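Local coordinates for protein MAU2 chromatid cohesion factor homolog (Saccharomyces cerevisiae, PDB 4XDN) that forms a complex with its partner SCC2 that is required for loading cohesin onto chromosomes, and so takes part in sister chromatid cohesion, at residues 211-216 and 299-304. Sequence-based numbering, arbitrary orientation.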
loop_
_atom_site.group_PDB
_atom_site.type_symbol
_atom_site.label_atom_id
_atom_site.label_comp_id
_atom_site.label_asym_id
_atom_site.label_seq_id
_atom_site.Cartn_x
_atom_site.Cartn_y
_atom_site.Cartn_z
ATOM N N SER A 211 12.865 -16.279 -16.743
ATOM C CA SER A 211 13.787 -16.546 -15.645
ATOM C C SER A 211 13.181 -16.056 -14.335
ATOM O O SER A 211 12.359 -15.137 -14.325
ATOM C CB SER A 211 15.136 -15.865 -15.888
ATOM O OG SER A 211 15.022 -14.455 -15.811
ATOM N N GLN A 212 13.590 -16.677 -13.234
ATOM C CA GLN A 212 13.133 -16.281 -11.907
ATOM C C GLN A 212 13.466 -14.819 -11.641
ATOM O O GLN A 212 12.685 -14.087 -11.031
ATOM C CB GLN A 212 13.772 -17.171 -10.840
ATOM C CG GLN A 212 13.429 -16.786 -9.413
ATOM C CD GLN A 212 14.042 -17.728 -8.399
ATOM O OE1 GLN A 212 15.216 -18.087 -8.500
ATOM N NE2 GLN A 212 13.247 -18.142 -7.417
ATOM N N TRP A 213 14.634 -14.404 -12.114
ATOM C CA TRP A 213 15.117 -13.048 -11.912
ATOM C C TRP A 213 14.221 -12.021 -12.605
ATOM O O TRP A 213 13.828 -11.027 -11.994
ATOM C CB TRP A 213 16.559 -12.937 -12.417
ATOM C CG TRP A 213 17.152 -11.565 -12.331
ATOM C CD1 TRP A 213 17.729 -10.864 -13.348
ATOM C CD2 TRP A 213 17.238 -10.728 -11.170
ATOM N NE1 TRP A 213 18.166 -9.645 -12.895
ATOM C CE2 TRP A 213 17.878 -9.537 -11.561
ATOM C CE3 TRP A 213 16.836 -10.870 -9.838
ATOM C CZ2 TRP A 213 18.123 -8.492 -10.672
ATOM C CZ3 TRP A 213 17.079 -9.832 -8.959
ATOM C CH2 TRP A 213 17.717 -8.659 -9.379
ATOM N N LYS A 214 13.886 -12.259 -13.869
ATOM C CA LYS A 214 13.047 -11.321 -14.608
ATOM C C LYS A 214 11.649 -11.238 -14.008
ATOM O O LYS A 214 11.111 -10.149 -13.820
ATOM C CB LYS A 214 12.946 -11.711 -16.083
ATOM C CG LYS A 214 11.991 -10.817 -16.863
ATOM C CD LYS A 214 12.122 -10.976 -18.368
ATOM C CE LYS A 214 11.231 -9.970 -19.082
ATOM N NZ LYS A 214 11.307 -10.072 -20.563
ATOM N N TRP A 215 11.064 -12.394 -13.715
ATOM C CA TRP A 215 9.728 -12.447 -13.138
ATOM C C TRP A 215 9.693 -11.792 -11.762
ATOM O O TRP A 215 8.687 -11.199 -11.380
ATOM C CB TRP A 215 9.241 -13.895 -13.048
ATOM C CG TRP A 215 8.567 -14.383 -14.302
ATOM C CD1 TRP A 215 7.750 -13.663 -15.127
ATOM C CD2 TRP A 215 8.656 -15.695 -14.873
ATOM N NE1 TRP A 215 7.323 -14.445 -16.172
ATOM C CE2 TRP A 215 7.868 -15.695 -16.043
ATOM C CE3 TRP A 215 9.327 -16.868 -14.512
ATOM C CZ2 TRP A 215 7.727 -16.823 -16.848
ATOM C CZ3 TRP A 215 9.188 -17.986 -15.315
ATOM C CH2 TRP A 215 8.394 -17.956 -16.469
ATOM N N PHE A 216 10.792 -11.891 -11.023
ATOM C CA PHE A 216 10.894 -11.201 -9.744
ATOM C C PHE A 216 10.856 -9.689 -9.946
ATOM O O PHE A 216 10.114 -8.980 -9.271
ATOM C CB PHE A 216 12.177 -11.590 -9.012
ATOM C CG PHE A 216 12.559 -10.626 -7.926
ATOM C CD1 PHE A 216 11.828 -10.562 -6.751
ATOM C CD2 PHE A 216 13.638 -9.775 -8.085
ATOM C CE1 PHE A 216 12.171 -9.670 -5.753
ATOM C CE2 PHE A 216 13.984 -8.881 -7.091
ATOM C CZ PHE A 216 13.248 -8.828 -5.922
ATOM N N ILE A 299 17.148 -16.072 -4.665
ATOM C CA ILE A 299 17.227 -16.039 -6.120
ATOM C C ILE A 299 18.673 -16.209 -6.566
ATOM O O ILE A 299 19.480 -15.289 -6.444
ATOM C CB ILE A 299 16.668 -14.722 -6.691
ATOM C CG1 ILE A 299 15.189 -14.576 -6.327
ATOM C CG2 ILE A 299 16.849 -14.678 -8.211
ATOM C CD1 ILE A 299 14.596 -13.227 -6.669
ATOM N N LYS A 300 18.994 -17.389 -7.085
ATOM C CA LYS A 300 20.329 -17.656 -7.600
ATOM C C LYS A 300 20.449 -17.141 -9.031
ATOM O O LYS A 300 20.202 -17.868 -9.993
ATOM C CB LYS A 300 20.639 -19.153 -7.530
ATOM C CG LYS A 300 20.614 -19.704 -6.112
ATOM C CD LYS A 300 20.800 -21.214 -6.073
ATOM C CE LYS A 300 20.633 -21.750 -4.657
ATOM N NZ LYS A 300 20.872 -23.219 -4.571
ATOM N N ILE A 301 20.816 -15.870 -9.155
ATOM C CA ILE A 301 20.999 -15.231 -10.454
ATOM C C ILE A 301 22.118 -15.918 -11.225
ATOM O O ILE A 301 21.971 -16.252 -12.402
ATOM C CB ILE A 301 21.318 -13.728 -10.291
ATOM C CG1 ILE A 301 20.091 -12.990 -9.749
ATOM C CG2 ILE A 301 21.760 -13.110 -11.618
ATOM C CD1 ILE A 301 20.362 -11.560 -9.323
ATOM N N MET A 302 23.236 -16.122 -10.543
ATOM C CA MET A 302 24.391 -16.792 -11.121
ATOM C C MET A 302 25.086 -17.588 -10.035
ATOM O O MET A 302 24.834 -17.368 -8.850
ATOM C CB MET A 302 25.365 -15.781 -11.728
ATOM C CG MET A 302 25.486 -15.844 -13.233
ATOM S SD MET A 302 26.880 -14.871 -13.835
ATOM C CE MET A 302 28.229 -16.027 -13.608
ATOM N N PRO A 303 25.957 -18.524 -10.431
ATOM C CA PRO A 303 26.878 -19.070 -9.436
ATOM C C PRO A 303 27.676 -17.938 -8.798
ATOM O O PRO A 303 28.335 -17.176 -9.508
ATOM C CB PRO A 303 27.769 -20.007 -10.255
ATOM C CG PRO A 303 26.920 -20.406 -11.415
ATOM C CD PRO A 303 26.073 -19.208 -11.730
ATOM N N ARG A 304 27.578 -17.825 -7.477
ATOM C CA ARG A 304 28.220 -16.763 -6.704
ATOM C C ARG A 304 27.529 -15.416 -6.906
ATOM O O ARG A 304 28.133 -14.364 -6.699
ATOM C CB ARG A 304 29.710 -16.639 -7.049
ATOM C CG ARG A 304 30.467 -17.963 -7.197
ATOM C CD ARG A 304 30.050 -19.018 -6.173
ATOM N NE ARG A 304 29.841 -18.473 -4.833
ATOM C CZ ARG A 304 30.789 -18.330 -3.911
ATOM N NH1 ARG A 304 32.042 -18.686 -4.166
ATOM N NH2 ARG A 304 30.477 -17.825 -2.725
HETATM O O HOH W 1 17.066 -19.513 -7.422
HETATM O O HOH W 2 17.175 -17.745 -10.595
#
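Ile301 lays its CD1 methyl over one face of the Trp213 indole, 3.6 Å from the centroid of the six-membered ring and only 9° off the ring normal, a CH-pi contact. Trp213 NE1 bonds to Ser177 OG on helix 170-189, which would restrict rotation of the indole whose face Ile301 covers. Ile299 works in two directions. Its CD1 sits over a face of the Phe216 ring, 3.9 Å from the centroid and 25° off the normal, displaced toward CG, while its CG2 approaches Trp213 CE3 obliquely at 4.1 Å. With CG1 beside the backbone N (chi1 -62°) and CD1 extended beyond it, the longer branch of Ile299 reaches Phe216. The extended Gln212 chain slants across Ile299, with Gln212 CD 3.9 Å from Ile299 CG1. No direct hydrogen bond joins the segments; instead Gln212 OE1 accepts from two waters: one, at 2.6 Å, accepts from Lys300 N, and the other, at 2.9 Å, donates to Lys300 O. Gln212 NE2 donates to Val248 O, so both ends of the amide are engaged. The fit between helix 212-228, N-capped by Ser211, and the 297-310 hairpin therefore probably rests on methyl-to-ring packing, the waters satisfying polar atoms at its margin.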